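Local coordinates for uncharacterized protein (Bacteroides caccae, PDB 3NO2) that is of unknown function but folds as a single-chain six-bladed beta-propeller of the Mal s 1 allergen-like family, at residues F127-K132 / T166-A171; D177-C182 / A216-L221; E78-R83 / A93-P98; T118-P123 / V140-T145; Y227-Q232 / S269-I274. One frame throughout, in Å; residues are numbered along the deposited sequence.

Contact 1: F127-K132 / T166-A171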
# COMPACT_ATOMS: atom_id res chain seq x y z
N PHE A 127 10.52 -0.74 -4.81
CA PHE A 127 9.10 -0.44 -4.69
C PHE A 127 8.53 -0.91 -3.38
O PHE A 127 9.13 -1.67 -2.59
CB PHE A 127 8.32 -1.05 -5.85
CG PHE A 127 8.52 -2.54 -6.01
CD1 PHE A 127 7.83 -3.46 -5.24
CD2 PHE A 127 9.47 -3.01 -6.92
CE1 PHE A 127 8.03 -4.84 -5.44
CE2 PHE A 127 9.64 -4.37 -7.11
CZ PHE A 127 8.92 -5.24 -6.37
N ARG A 128 7.29 -0.44 -3.12
CA ARG A 128 6.46 -0.96 -2.05
C ARG A 128 5.25 -1.64 -2.68
O ARG A 128 5.27 -2.89 -2.84
CB ARG A 128 6.13 0.11 -1.02
CG ARG A 128 7.38 0.62 -0.32
CD ARG A 128 8.03 -0.42 0.59
NE ARG A 128 9.25 0.09 1.22
CZ ARG A 128 10.45 0.09 0.69
NH1 ARG A 128 10.69 -0.44 -0.48
NH2 ARG A 128 11.43 0.73 1.33
N GLN A 129 4.21 -0.91 -3.11
CA GLN A 129 2.96 -1.51 -3.58
C GLN A 129 2.80 -1.38 -5.10
O GLN A 129 2.41 -0.33 -5.61
CB GLN A 129 1.76 -0.84 -2.91
CG GLN A 129 1.81 -0.84 -1.39
CD GLN A 129 0.43 -0.57 -0.77
OE1 GLN A 129 -0.48 -0.05 -1.42
NE2 GLN A 129 0.27 -0.91 0.51
N ILE A 130 3.08 -2.46 -5.80
CA ILE A 130 2.79 -2.60 -7.21
C ILE A 130 1.28 -2.82 -7.38
O ILE A 130 0.61 -3.33 -6.49
CB ILE A 130 3.61 -3.76 -7.79
CG1 ILE A 130 5.10 -3.39 -7.79
CG2 ILE A 130 3.14 -4.16 -9.20
CD1 ILE A 130 6.06 -4.51 -8.31
N ASN A 131 0.73 -2.39 -8.50
CA ASN A 131 -0.67 -2.57 -8.85
C ASN A 131 -0.75 -3.04 -10.32
O ASN A 131 0.23 -3.09 -11.03
CB ASN A 131 -1.45 -1.25 -8.59
CG ASN A 131 -2.90 -1.49 -8.27
OD1 ASN A 131 -3.45 -2.57 -8.49
ND2 ASN A 131 -3.51 -0.48 -7.67
N LYS A 132 -1.94 -3.45 -10.73
CA LYS A 132 -2.22 -4.00 -12.06
C LYS A 132 -3.28 -3.12 -12.71
O LYS A 132 -4.31 -2.87 -12.09
CB LYS A 132 -2.68 -5.43 -11.91
CG LYS A 132 -2.83 -6.17 -13.26
CD LYS A 132 -3.22 -7.64 -13.04
CE LYS A 132 -3.31 -8.37 -14.35
NZ LYS A 132 -3.66 -9.83 -14.16
N THR A 166 9.27 9.65 -2.95
CA THR A 166 9.49 8.23 -2.88
C THR A 166 8.15 7.53 -3.11
O THR A 166 7.45 7.13 -2.16
CB THR A 166 10.15 7.83 -1.54
OG1 THR A 166 9.50 8.49 -0.43
CG2 THR A 166 11.62 8.22 -1.54
N PRO A 167 7.81 7.35 -4.39
CA PRO A 167 6.48 6.80 -4.72
C PRO A 167 6.25 5.42 -4.09
O PRO A 167 7.09 4.53 -4.19
CB PRO A 167 6.48 6.74 -6.22
CG PRO A 167 7.42 7.92 -6.60
CD PRO A 167 8.48 7.93 -5.56
N PHE A 168 5.09 5.27 -3.43
CA PHE A 168 4.78 4.14 -2.55
C PHE A 168 3.72 3.19 -3.08
O PHE A 168 3.78 1.98 -2.79
CB PHE A 168 4.38 4.71 -1.18
CG PHE A 168 3.96 3.67 -0.17
CD1 PHE A 168 4.90 3.06 0.65
CD2 PHE A 168 2.65 3.26 -0.05
CE1 PHE A 168 4.54 2.07 1.57
CE2 PHE A 168 2.31 2.27 0.85
CZ PHE A 168 3.25 1.67 1.62
N SER A 169 2.72 3.68 -3.82
CA SER A 169 1.58 2.89 -4.21
C SER A 169 0.80 3.62 -5.27
O SER A 169 1.05 4.84 -5.50
CB SER A 169 0.71 2.62 -2.98
OG SER A 169 -0.41 1.80 -3.32
N SER A 170 -0.14 2.93 -5.90
CA SER A 170 -1.12 3.56 -6.78
C SER A 170 -2.49 2.98 -6.45
O SER A 170 -2.60 1.85 -5.97
CB SER A 170 -0.76 3.30 -8.24
OG SER A 170 -0.86 1.97 -8.62
N ALA A 171 -3.51 3.74 -6.77
CA ALA A 171 -4.90 3.27 -6.60
C ALA A 171 -5.76 3.92 -7.68
O ALA A 171 -5.53 5.04 -8.10
CB ALA A 171 -5.48 3.65 -5.22
O HOH W 1 6.56 1.80 -4.58
O HOH W 2 1.47 0.77 -8.02
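With CG anti to its carbonyl carbon (chi1 -55°) and the chain extended beyond it, Q129 carries its amide across to S169, whose own OG is turned anti to the backbone N (chi1 -178°). S169 OG donates to Q129 OE1 over 2.7 Å, approaching somewhat tilted from the carbonyl plane. The main chain adds a second grip: Q129 N donates to F168 O at 2.9 Å. The ring of F168 lies against two side chains, both meeting it obliquely. R128 CB is 3.6 Å from F168 CD1, and Q129 CD is 3.8 Å from F168 CE2, with the amide turned 39° against the ring. Farther along, N131 ND2 donates to S170 O at 3.0 Å from above the carbonyl plane, while N131 CB rests 3.3 Å from S170 OG. Two waters bridge the segments as well: one links R128 N to P167 O, the other Q129 O to S170 OG. The buried amide of Q129 is fixed at its other end too, since NE2 donates to N40 O and Q217 OE1. Strands 131-132 and 169-172 are edge strands of consecutive sheets, near the centre of the molecule; 138-142 and 178-181 lie next to them within those sheets. On the preceding blade, strand 78-84 joins in through T81 OG1, hydrogen-bonded to R128 O and I130 N.

Contact 2: D177-C182 / A216-L221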
# COMPACT_ATOMS: atom_id res chain seq x y z
N ASP A 177 -8.51 6.98 -13.96
CA ASP A 177 -7.25 7.62 -13.60
C ASP A 177 -6.69 6.89 -12.36
O ASP A 177 -7.39 6.09 -11.72
CB ASP A 177 -7.42 9.10 -13.26
CG ASP A 177 -7.66 10.00 -14.47
OD1 ASP A 177 -7.65 9.50 -15.61
OD2 ASP A 177 -7.84 11.21 -14.23
N CYS A 178 -5.43 7.16 -12.03
CA CYS A 178 -4.90 6.63 -10.79
C CYS A 178 -4.31 7.73 -9.95
O CYS A 178 -3.94 8.80 -10.42
CB CYS A 178 -3.92 5.48 -11.00
SG CYS A 178 -2.31 5.95 -11.56
N LEU A 179 -4.29 7.44 -8.67
CA LEU A 179 -3.62 8.28 -7.69
C LEU A 179 -2.31 7.61 -7.33
O LEU A 179 -2.29 6.38 -7.14
CB LEU A 179 -4.41 8.44 -6.42
CG LEU A 179 -5.79 9.09 -6.55
CD1 LEU A 179 -6.48 9.20 -5.16
CD2 LEU A 179 -5.67 10.48 -7.13
N VAL A 180 -1.22 8.34 -7.27
CA VAL A 180 0.08 7.79 -6.84
C VAL A 180 0.53 8.52 -5.59
O VAL A 180 0.69 9.76 -5.58
CB VAL A 180 1.14 7.88 -7.94
CG1 VAL A 180 2.47 7.26 -7.48
CG2 VAL A 180 0.63 7.20 -9.25
N ALA A 181 0.72 7.75 -4.51
CA ALA A 181 1.22 8.22 -3.25
C ALA A 181 2.71 8.51 -3.39
O ALA A 181 3.46 7.62 -3.81
CB ALA A 181 1.02 7.18 -2.17
N CYS A 182 3.15 9.71 -3.05
CA CYS A 182 4.58 10.07 -3.28
C CYS A 182 5.46 10.08 -2.04
O CYS A 182 6.54 10.64 -2.04
CB CYS A 182 4.68 11.35 -4.11
SG CYS A 182 4.05 11.18 -5.79
N ALA A 216 1.68 7.32 2.35
CA ALA A 216 1.72 5.85 2.11
C ALA A 216 0.40 5.47 1.39
O ALA A 216 -0.08 6.20 0.51
CB ALA A 216 2.03 5.09 3.39
N GLN A 217 -0.23 4.36 1.73
CA GLN A 217 -1.32 3.89 0.89
C GLN A 217 -2.48 4.88 0.88
O GLN A 217 -2.90 5.42 1.93
CB GLN A 217 -1.82 2.52 1.34
CG GLN A 217 -2.74 1.84 0.33
CD GLN A 217 -3.08 0.41 0.68
OE1 GLN A 217 -2.48 -0.16 1.61
NE2 GLN A 217 -3.97 -0.21 -0.10
N LEU A 218 -3.06 5.01 -0.31
CA LEU A 218 -4.29 5.75 -0.58
C LEU A 218 -5.37 4.75 -0.92
O LEU A 218 -5.13 3.86 -1.75
CB LEU A 218 -4.04 6.69 -1.76
CG LEU A 218 -2.85 7.65 -1.64
CD1 LEU A 218 -2.68 8.39 -3.00
CD2 LEU A 218 -3.02 8.62 -0.51
N PHE A 219 -6.57 4.90 -0.34
CA PHE A 219 -7.64 3.97 -0.56
C PHE A 219 -8.89 4.76 -0.93
O PHE A 219 -9.60 5.28 -0.07
CB PHE A 219 -7.89 3.05 0.64
CG PHE A 219 -8.62 1.79 0.27
CD1 PHE A 219 -9.96 1.81 0.06
CD2 PHE A 219 -7.91 0.63 0.11
CE1 PHE A 219 -10.62 0.60 -0.32
CE2 PHE A 219 -8.56 -0.54 -0.29
CZ PHE A 219 -9.88 -0.51 -0.52
N PRO A 220 -9.17 4.83 -2.23
CA PRO A 220 -10.41 5.54 -2.68
C PRO A 220 -11.69 4.87 -2.22
O PRO A 220 -11.75 3.65 -2.16
CB PRO A 220 -10.30 5.47 -4.22
CG PRO A 220 -8.82 5.37 -4.49
CD PRO A 220 -8.27 4.52 -3.37
N LEU A 221 -12.65 5.72 -1.85
CA LEU A 221 -13.94 5.30 -1.31
C LEU A 221 -15.04 5.65 -2.30
O LEU A 221 -14.93 6.59 -3.07
CB LEU A 221 -14.18 5.94 0.04
CG LEU A 221 -13.14 5.57 1.08
CD1 LEU A 221 -13.23 6.50 2.30
CD2 LEU A 221 -13.26 4.08 1.42
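Strands 178-181 and 216-220, which carry the touching pairs A181-A216 and L179-L218, run nearly antiparallel at 157°, but their axes stay 6.9 Å apart, so side chains rather than main-chain bonds fill the gap. L218 does most of the bridging. Its CG stands anti to the carbonyl carbon (chi1 -54°), which sends the branched end across toward the facing strand. There CD1 drops between two residues, 3.8 Å from L179 CB and 3.8 Å from A181 N, so that one methyl lies against both a side chain and the peptide backbone. The branch carbon follows close behind, with L218 CG 3.9 Å from A181 CB. At the end near A216 the spacing is tight: A181 CB comes within 3.1 Å of A216 O, a methyl set directly against a carbonyl oxygen. Toward the other end L179 CD1 and P220 CG are only loosely apposed at 4.5 Å. The leucine and alanine side chains are buried, and their cluster is extended by L226 beside L179, by F188 and I228 beside L218. Strand 178-181 is an inner strand of its sheet, between 169-172 and 187-191, whereas 214-220 is the first strand of the next sheet. Such face-to-face packing of aliphatic side chains between successive four-stranded sheets is the usual way adjacent blades of a beta-propeller are joined.

Contact 3: E78-R83 / A93-P98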
# COMPACT_ATOMS: atom_id res chain seq x y z
N GLU A 78 13.06 -8.37 -0.93
CA GLU A 78 12.07 -7.84 0.01
C GLU A 78 10.69 -7.93 -0.61
O GLU A 78 10.32 -7.20 -1.56
CB GLU A 78 12.37 -6.39 0.37
CG GLU A 78 13.72 -6.17 1.04
CD GLU A 78 13.90 -4.77 1.58
OE1 GLU A 78 12.96 -3.96 1.55
OE2 GLU A 78 15.03 -4.50 2.08
N MSE A 79 9.84 -8.77 -0.03
CA MSE A 79 8.45 -8.88 -0.43
C MSE A 79 7.71 -7.70 0.18
O MSE A 79 7.51 -7.64 1.40
CB MSE A 79 7.87 -10.19 0.12
CG MSE A 79 6.53 -10.49 -0.45
SE MSE A 79 6.52 -11.32 -2.22
CE MSE A 79 6.82 -13.12 -1.68
N GLN A 80 7.26 -6.79 -0.68
CA GLN A 80 6.66 -5.54 -0.23
C GLN A 80 5.27 -5.29 -0.78
O GLN A 80 4.59 -4.42 -0.23
CB GLN A 80 7.54 -4.34 -0.57
CG GLN A 80 8.89 -4.33 0.14
CD GLN A 80 8.87 -3.86 1.57
OE1 GLN A 80 7.83 -3.63 2.15
NE2 GLN A 80 10.05 -3.77 2.16
N THR A 81 4.83 -5.99 -1.84
CA THR A 81 3.49 -5.92 -2.37
C THR A 81 2.69 -7.12 -1.94
O THR A 81 3.17 -8.24 -1.98
CB THR A 81 3.55 -5.93 -3.92
OG1 THR A 81 4.22 -4.76 -4.43
CG2 THR A 81 2.17 -6.00 -4.57
N ALA A 82 1.43 -6.88 -1.59
CA ALA A 82 0.47 -7.95 -1.31
C ALA A 82 -0.94 -7.34 -1.41
O ALA A 82 -1.34 -6.60 -0.51
CB ALA A 82 0.72 -8.56 0.04
N ARG A 83 -1.68 -7.63 -2.47
CA ARG A 83 -3.04 -7.11 -2.66
C ARG A 83 -3.92 -8.21 -3.23
O ARG A 83 -3.45 -9.22 -3.74
CB ARG A 83 -3.05 -5.88 -3.57
CG ARG A 83 -2.63 -6.20 -5.00
CD ARG A 83 -2.84 -5.05 -5.93
NE ARG A 83 -1.99 -3.91 -5.62
CZ ARG A 83 -2.40 -2.76 -5.12
NH1 ARG A 83 -3.68 -2.55 -4.85
NH2 ARG A 83 -1.53 -1.80 -4.94
N ALA A 93 4.75 -9.27 -4.66
CA ALA A 93 5.96 -8.92 -5.39
C ALA A 93 7.12 -8.65 -4.45
O ALA A 93 6.91 -8.08 -3.37
CB ALA A 93 5.74 -7.69 -6.33
N TRP A 94 8.32 -9.00 -4.91
CA TRP A 94 9.54 -8.71 -4.18
C TRP A 94 10.50 -7.86 -4.97
O TRP A 94 10.73 -8.02 -6.17
CB TRP A 94 10.21 -9.98 -3.63
CG TRP A 94 10.86 -10.92 -4.58
CD1 TRP A 94 12.02 -10.76 -5.28
CD2 TRP A 94 10.41 -12.26 -4.87
NE1 TRP A 94 12.30 -11.90 -6.00
CE2 TRP A 94 11.34 -12.83 -5.74
CE3 TRP A 94 9.32 -13.01 -4.44
CZ2 TRP A 94 11.19 -14.14 -6.22
CZ3 TRP A 94 9.19 -14.34 -4.90
CH2 TRP A 94 10.12 -14.86 -5.79
N CYS A 95 11.11 -6.92 -4.24
CA CYS A 95 12.26 -6.17 -4.68
C CYS A 95 13.46 -7.07 -4.73
O CYS A 95 13.63 -7.93 -3.85
CB CYS A 95 12.54 -5.02 -3.71
SG CYS A 95 11.06 -3.96 -3.46
N GLY A 96 14.30 -6.91 -5.73
CA GLY A 96 15.50 -7.74 -5.85
C GLY A 96 16.10 -7.62 -7.23
O GLY A 96 15.98 -6.58 -7.92
N HIS A 97 16.77 -8.70 -7.64
CA HIS A 97 17.53 -8.77 -8.92
C HIS A 97 17.38 -10.17 -9.50
O HIS A 97 18.24 -11.04 -9.23
CB HIS A 97 19.00 -8.41 -8.68
CG HIS A 97 19.15 -7.00 -8.21
ND1 HIS A 97 18.87 -5.94 -9.03
CD2 HIS A 97 19.51 -6.48 -7.01
CE1 HIS A 97 19.02 -4.82 -8.36
NE2 HIS A 97 19.40 -5.11 -7.13
N PRO A 98 16.29 -10.44 -10.21
CA PRO A 98 15.28 -9.50 -10.66
C PRO A 98 14.17 -9.24 -9.65
O PRO A 98 13.85 -10.08 -8.80
CB PRO A 98 14.67 -10.21 -11.88
CG PRO A 98 14.78 -11.65 -11.54
CD PRO A 98 16.13 -11.78 -10.83
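Main-chain bonds hold E78-R83 to A93-P98 as an antiparallel pair. E78 and C95 form a hydrogen-bonded pair, with E78 N to C95 O at 3.0 Å and C95 N to E78 O at 2.8 Å. Past the non-hydrogen-bonded pair M79-W94, A93 O takes Q80 N at 3.0 Å and, weakly, T81 N at 3.3 Å, while A93 N donates to T81 O. A CA-H...O contact adds to this, W94 CA lying 3.1 Å from E78 O. Apolar and sulfur contacts occupy the face bearing M79 and W94. M79 is selenomethionine; bent at chi2 and chi3, it brings SE to the edge of the indole, 5.4 Å from the centroid of the W94 six-membered ring and close to its plane, with CE 3.7 Å from W94 CE3: a Met-aromatic contact made edge-on. On the other face T81 CB packs against A93 CB. Polar side chains act along the strand: Q80 NE2 donates to E78 OE1, which also bonds H124 ND1, and Q80 OE1 is held by N40. With Q80 and T81 both opposite A93, the pairing is a classic beta bulge, set in the hairpin of the first two strands of a propeller blade.

Contact 4: T118-P123 / V140-T145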
# COMPACT_ATOMS: atom_id res chain seq x y z
N THR A 118 15.17 -3.26 -12.40
CA THR A 118 14.97 -1.83 -12.25
C THR A 118 16.22 -1.01 -12.45
O THR A 118 16.11 0.20 -12.65
CB THR A 118 14.45 -1.48 -10.84
OG1 THR A 118 15.38 -1.91 -9.83
CG2 THR A 118 13.05 -2.11 -10.59
N GLY A 119 17.36 -1.63 -12.28
CA GLY A 119 18.62 -0.88 -12.28
C GLY A 119 18.96 -0.28 -10.91
O GLY A 119 20.05 0.31 -10.74
N ILE A 120 18.11 -0.45 -9.91
CA ILE A 120 18.30 0.13 -8.58
C ILE A 120 18.94 -0.92 -7.69
O ILE A 120 18.35 -1.97 -7.44
CB ILE A 120 16.95 0.59 -8.01
CG1 ILE A 120 16.39 1.72 -8.85
CG2 ILE A 120 17.07 0.98 -6.54
CD1 ILE A 120 14.89 2.01 -8.59
N GLU A 121 20.15 -0.66 -7.22
CA GLU A 121 20.95 -1.67 -6.54
C GLU A 121 20.32 -2.21 -5.24
O GLU A 121 20.18 -3.43 -5.08
CB GLU A 121 22.38 -1.15 -6.33
CG GLU A 121 23.26 -2.11 -5.52
CD GLU A 121 24.78 -1.90 -5.71
OE1 GLU A 121 25.20 -1.03 -6.48
OE2 GLU A 121 25.52 -2.67 -5.11
N ARG A 122 19.92 -1.34 -4.32
CA ARG A 122 19.34 -1.81 -3.06
C ARG A 122 17.89 -2.19 -3.23
O ARG A 122 17.08 -1.36 -3.63
CB ARG A 122 19.47 -0.76 -1.98
CG ARG A 122 19.25 -1.39 -0.59
CD ARG A 122 19.46 -0.53 0.60
NE ARG A 122 19.13 -1.32 1.79
CZ ARG A 122 18.48 -0.88 2.83
NH1 ARG A 122 18.15 0.38 2.98
NH2 ARG A 122 18.12 -1.76 3.78
N PRO A 123 17.53 -3.44 -2.92
CA PRO A 123 16.11 -3.81 -3.06
C PRO A 123 15.18 -2.89 -2.29
O PRO A 123 14.10 -2.51 -2.76
CB PRO A 123 16.08 -5.26 -2.54
CG PRO A 123 17.43 -5.79 -2.93
CD PRO A 123 18.37 -4.63 -2.63
N VAL A 140 4.54 0.16 -11.31
CA VAL A 140 5.61 -0.05 -10.35
C VAL A 140 6.16 1.32 -9.94
O VAL A 140 6.93 1.95 -10.70
CB VAL A 140 6.73 -0.88 -10.93
CG1 VAL A 140 7.82 -1.14 -9.87
CG2 VAL A 140 6.18 -2.21 -11.56
N PRO A 141 5.77 1.82 -8.76
CA PRO A 141 6.36 3.06 -8.27
C PRO A 141 7.73 2.77 -7.67
O PRO A 141 7.89 1.76 -6.96
CB PRO A 141 5.39 3.55 -7.18
CG PRO A 141 4.27 2.49 -7.12
CD PRO A 141 4.85 1.25 -7.77
N LEU A 142 8.72 3.62 -7.92
CA LEU A 142 10.09 3.38 -7.45
C LEU A 142 10.63 4.55 -6.67
O LEU A 142 10.55 5.69 -7.09
CB LEU A 142 11.02 3.09 -8.63
CG LEU A 142 10.69 1.82 -9.43
CD1 LEU A 142 11.52 1.82 -10.77
CD2 LEU A 142 10.95 0.54 -8.63
N PHE A 143 11.18 4.23 -5.50
CA PHE A 143 11.76 5.21 -4.59
C PHE A 143 12.98 5.90 -5.18
O PHE A 143 13.03 7.13 -5.29
CB PHE A 143 12.21 4.58 -3.28
CG PHE A 143 11.15 4.29 -2.24
CD1 PHE A 143 9.81 4.18 -2.50
CD2 PHE A 143 11.57 4.14 -0.92
CE1 PHE A 143 8.91 3.91 -1.46
CE2 PHE A 143 10.67 3.86 0.09
CZ PHE A 143 9.36 3.73 -0.19
N ALA A 144 14.01 5.14 -5.53
CA ALA A 144 15.33 5.73 -5.78
C ALA A 144 15.24 6.76 -6.89
O ALA A 144 15.86 7.82 -6.80
CB ALA A 144 16.36 4.66 -6.19
N THR A 145 14.47 6.47 -7.94
CA THR A 145 14.39 7.23 -9.20
C THR A 145 13.10 8.06 -9.27
O THR A 145 12.88 8.74 -10.29
CB THR A 145 14.48 6.29 -10.38
OG1 THR A 145 13.45 5.28 -10.21
CG2 THR A 145 15.81 5.55 -10.41
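I120 packs its side chain against L142, A144 and T145, and its two branches are used differently. The tip, CD1, reaches L142 and T145: it lies 4.0 Å from L142 CB and 3.9 Å from T145 OG1. The shorter branch stays at the outer end, with I120 CG2 3.8 Å from A144 CB. This split follows from the first torsion, which sets CG1 anti to the carbonyl carbon and CG2 anti to the backbone N (chi1 -65°). A144 CB thus sits alongside the isoleucine, touched by CG2 and CD1 together, whereas the T145 side chain slants across it. The second point of contact is methyl to methyl: T118 CG2 meets L142 CD2 at 3.9 Å, their side chains inclined to each other. T118 turns its hydroxyl elsewhere, OG1 accepting from I120 N at 3.1 Å in an ST turn that fixes the bend bringing I120 inward. The polar end of T145 is likewise engaged, by E147. Segment 118-123 belongs to the connection leading from strand 110-116, the last of its sheet, to strand 131-132 of the next; here it lies over the end of strand 138-142 and the turn to 147-151. R149 ties the connection down at T118 O, Q126 braces it from within at I120 O, and A144 shares a backbone bond with A125.

Contact 5: Y227-Q232 / S269-I274; sequences YICNWQ and STICPI
I271 reaches from strand 270-274 toward strand 227-231, and its atoms meet C229 and Y227 in turn. Its CB already lies 4.0 Å from C229 SG. The short branch closes on the same sulfur, CG2 to C229 SG being 3.6 Å. The longer branch leaves in another direction: CG1 is anti to the backbone N (chi1 -177°), and beyond it CD1 arrives over one face of the Y227 ring, 4.3 Å from the centroid and 22° off the ring normal. This is a CH-pi contact displaced toward the rim, where Y227 CD2 is the closest ring atom at 4.0 Å; the two side chains cross at about a right angle. C229 serves more than I271, for SG is also 3.7 Å from T270 N and its CB 3.8 Å from S269 C, so C229 lies along the backbone where the strand begins. At the far end W231 CD1 touches S269 CB at 4.0 Å. The polar ends look outside the pair: Y227 OH bonds K22, W231 NE1 bonds S12 O, S269 OG bonds N40 OD1 and T270 OG1 bonds Q217 OE1. L7, V9 and L246 also touch I271. Strand 270-274 forms a sheet with 6-10, 16-21 and 26-32, the chain's two ends sharing one blade in the manner of a propeller's Velcro closure. Between the two segments the joint to the preceding blade, made by two methyls, a sulfur and a ring face, rests on dispersion and shape; polar links between the blades come from beside it, notably Q217 OE1, which also takes I271 N.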
# COMPACT_ATOMS: atom_id res chain seq x y z
N TYR A 227 -9.08 7.32 2.06
CA TYR A 227 -8.18 7.10 3.19
C TYR A 227 -6.77 7.41 2.78
O TYR A 227 -6.33 7.00 1.68
CB TYR A 227 -8.23 5.66 3.71
CG TYR A 227 -9.53 5.23 4.35
CD1 TYR A 227 -10.10 5.90 5.41
CD2 TYR A 227 -10.15 4.08 3.92
CE1 TYR A 227 -11.30 5.47 5.96
CE2 TYR A 227 -11.35 3.65 4.48
CZ TYR A 227 -11.91 4.34 5.50
OH TYR A 227 -13.11 3.90 6.08
N ILE A 228 -6.04 8.08 3.67
CA ILE A 228 -4.61 8.37 3.49
C ILE A 228 -3.90 7.86 4.72
O ILE A 228 -4.15 8.30 5.85
CB ILE A 228 -4.36 9.87 3.31
CG1 ILE A 228 -5.18 10.45 2.17
CG2 ILE A 228 -2.85 10.12 3.15
CD1 ILE A 228 -5.15 11.99 2.10
N CYS A 229 -2.94 6.96 4.52
CA CYS A 229 -2.05 6.47 5.54
C CYS A 229 -0.88 7.47 5.68
O CYS A 229 -0.12 7.67 4.75
CB CYS A 229 -1.52 5.08 5.24
SG CYS A 229 -2.81 3.82 5.10
N ASN A 230 -0.84 8.14 6.83
CA ASN A 230 0.04 9.28 7.07
C ASN A 230 1.21 8.87 7.95
O ASN A 230 1.22 9.11 9.15
CB ASN A 230 -0.78 10.38 7.75
CG ASN A 230 -0.06 11.71 7.80
OD1 ASN A 230 0.79 11.98 6.95
ND2 ASN A 230 -0.36 12.54 8.81
N TRP A 231 2.19 8.20 7.34
CA TRP A 231 3.21 7.46 8.07
C TRP A 231 4.30 8.43 8.55
O TRP A 231 4.85 9.21 7.76
CB TRP A 231 3.77 6.37 7.15
CG TRP A 231 4.73 5.40 7.80
CD1 TRP A 231 4.42 4.29 8.53
CD2 TRP A 231 6.16 5.45 7.76
NE1 TRP A 231 5.55 3.66 8.95
CE2 TRP A 231 6.63 4.34 8.48
CE3 TRP A 231 7.07 6.29 7.15
CZ2 TRP A 231 7.98 4.07 8.61
CZ3 TRP A 231 8.45 6.02 7.30
CH2 TRP A 231 8.87 4.94 8.02
N GLN A 232 4.62 8.33 9.82
CA GLN A 232 5.42 9.33 10.51
C GLN A 232 6.86 8.89 10.84
O GLN A 232 7.56 9.58 11.58
CB GLN A 232 4.70 9.81 11.77
CG GLN A 232 3.39 10.54 11.37
CD GLN A 232 2.43 10.77 12.50
OE1 GLN A 232 2.83 11.13 13.61
NE2 GLN A 232 1.13 10.62 12.21
N SER A 269 1.08 2.26 7.30
CA SER A 269 1.40 2.55 5.91
C SER A 269 0.47 1.85 4.93
O SER A 269 0.52 2.13 3.74
CB SER A 269 2.85 2.24 5.54
OG SER A 269 3.13 0.87 5.74
N THR A 270 -0.42 0.97 5.42
CA THR A 270 -1.29 0.17 4.57
C THR A 270 -2.63 -0.06 5.26
O THR A 270 -2.69 -0.22 6.49
CB THR A 270 -0.59 -1.14 4.14
OG1 THR A 270 -1.45 -1.97 3.35
CG2 THR A 270 -0.08 -1.96 5.32
N ILE A 271 -3.68 -0.14 4.45
CA ILE A 271 -5.06 -0.29 4.93
C ILE A 271 -5.88 -1.06 3.93
O ILE A 271 -5.70 -0.89 2.73
CB ILE A 271 -5.69 1.09 5.19
CG1 ILE A 271 -7.08 1.00 5.77
CG2 ILE A 271 -5.71 1.96 3.92
CD1 ILE A 271 -7.55 2.30 6.43
N CYS A 272 -6.86 -1.82 4.42
CA CYS A 272 -7.89 -2.42 3.57
C CYS A 272 -9.18 -2.53 4.39
O CYS A 272 -9.13 -3.08 5.48
CB CYS A 272 -7.46 -3.87 3.14
SG CYS A 272 -8.46 -4.44 1.74
N PRO A 273 -10.33 -2.13 3.84
CA PRO A 273 -11.59 -2.53 4.53
C PRO A 273 -11.71 -4.04 4.65
O PRO A 273 -11.25 -4.78 3.77
CB PRO A 273 -12.68 -1.98 3.56
CG PRO A 273 -11.99 -0.79 2.89
CD PRO A 273 -10.59 -1.32 2.64
N ILE A 274 -12.28 -4.52 5.75
CA ILE A 274 -12.49 -5.96 5.96
C ILE A 274 -13.84 -6.20 6.58
O ILE A 274 -14.33 -5.38 7.34
CB ILE A 274 -11.33 -6.54 6.83
CG1 ILE A 274 -11.40 -8.09 6.85
CG2 ILE A 274 -11.32 -5.99 8.27
CD1 ILE A 274 -10.14 -8.75 7.38

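Contact 1 lies nearest the centre of the chain, and contacts 2, 3, 4 and 5 stand around it, their centres about 9, 11, 12 and 13 Å from its own. Touching groups carry the connection outward: A171 O and L179 N join contacts 1 and 2, Q217 OE1 and T270 OG1 contacts 2 and 5, and H97 NE2 and E121 O contacts 3 and 4. Contacts 4 and 5, some 22 Å apart between centres, do not touch. Citrate, probably from the crystallisation liquor, is bound about 3 Å from the side chain of R128, 4 Å from that of W231 and 5 Å from that of Q80, and may mark a pocket bordered by contacts 1, 3 and 5.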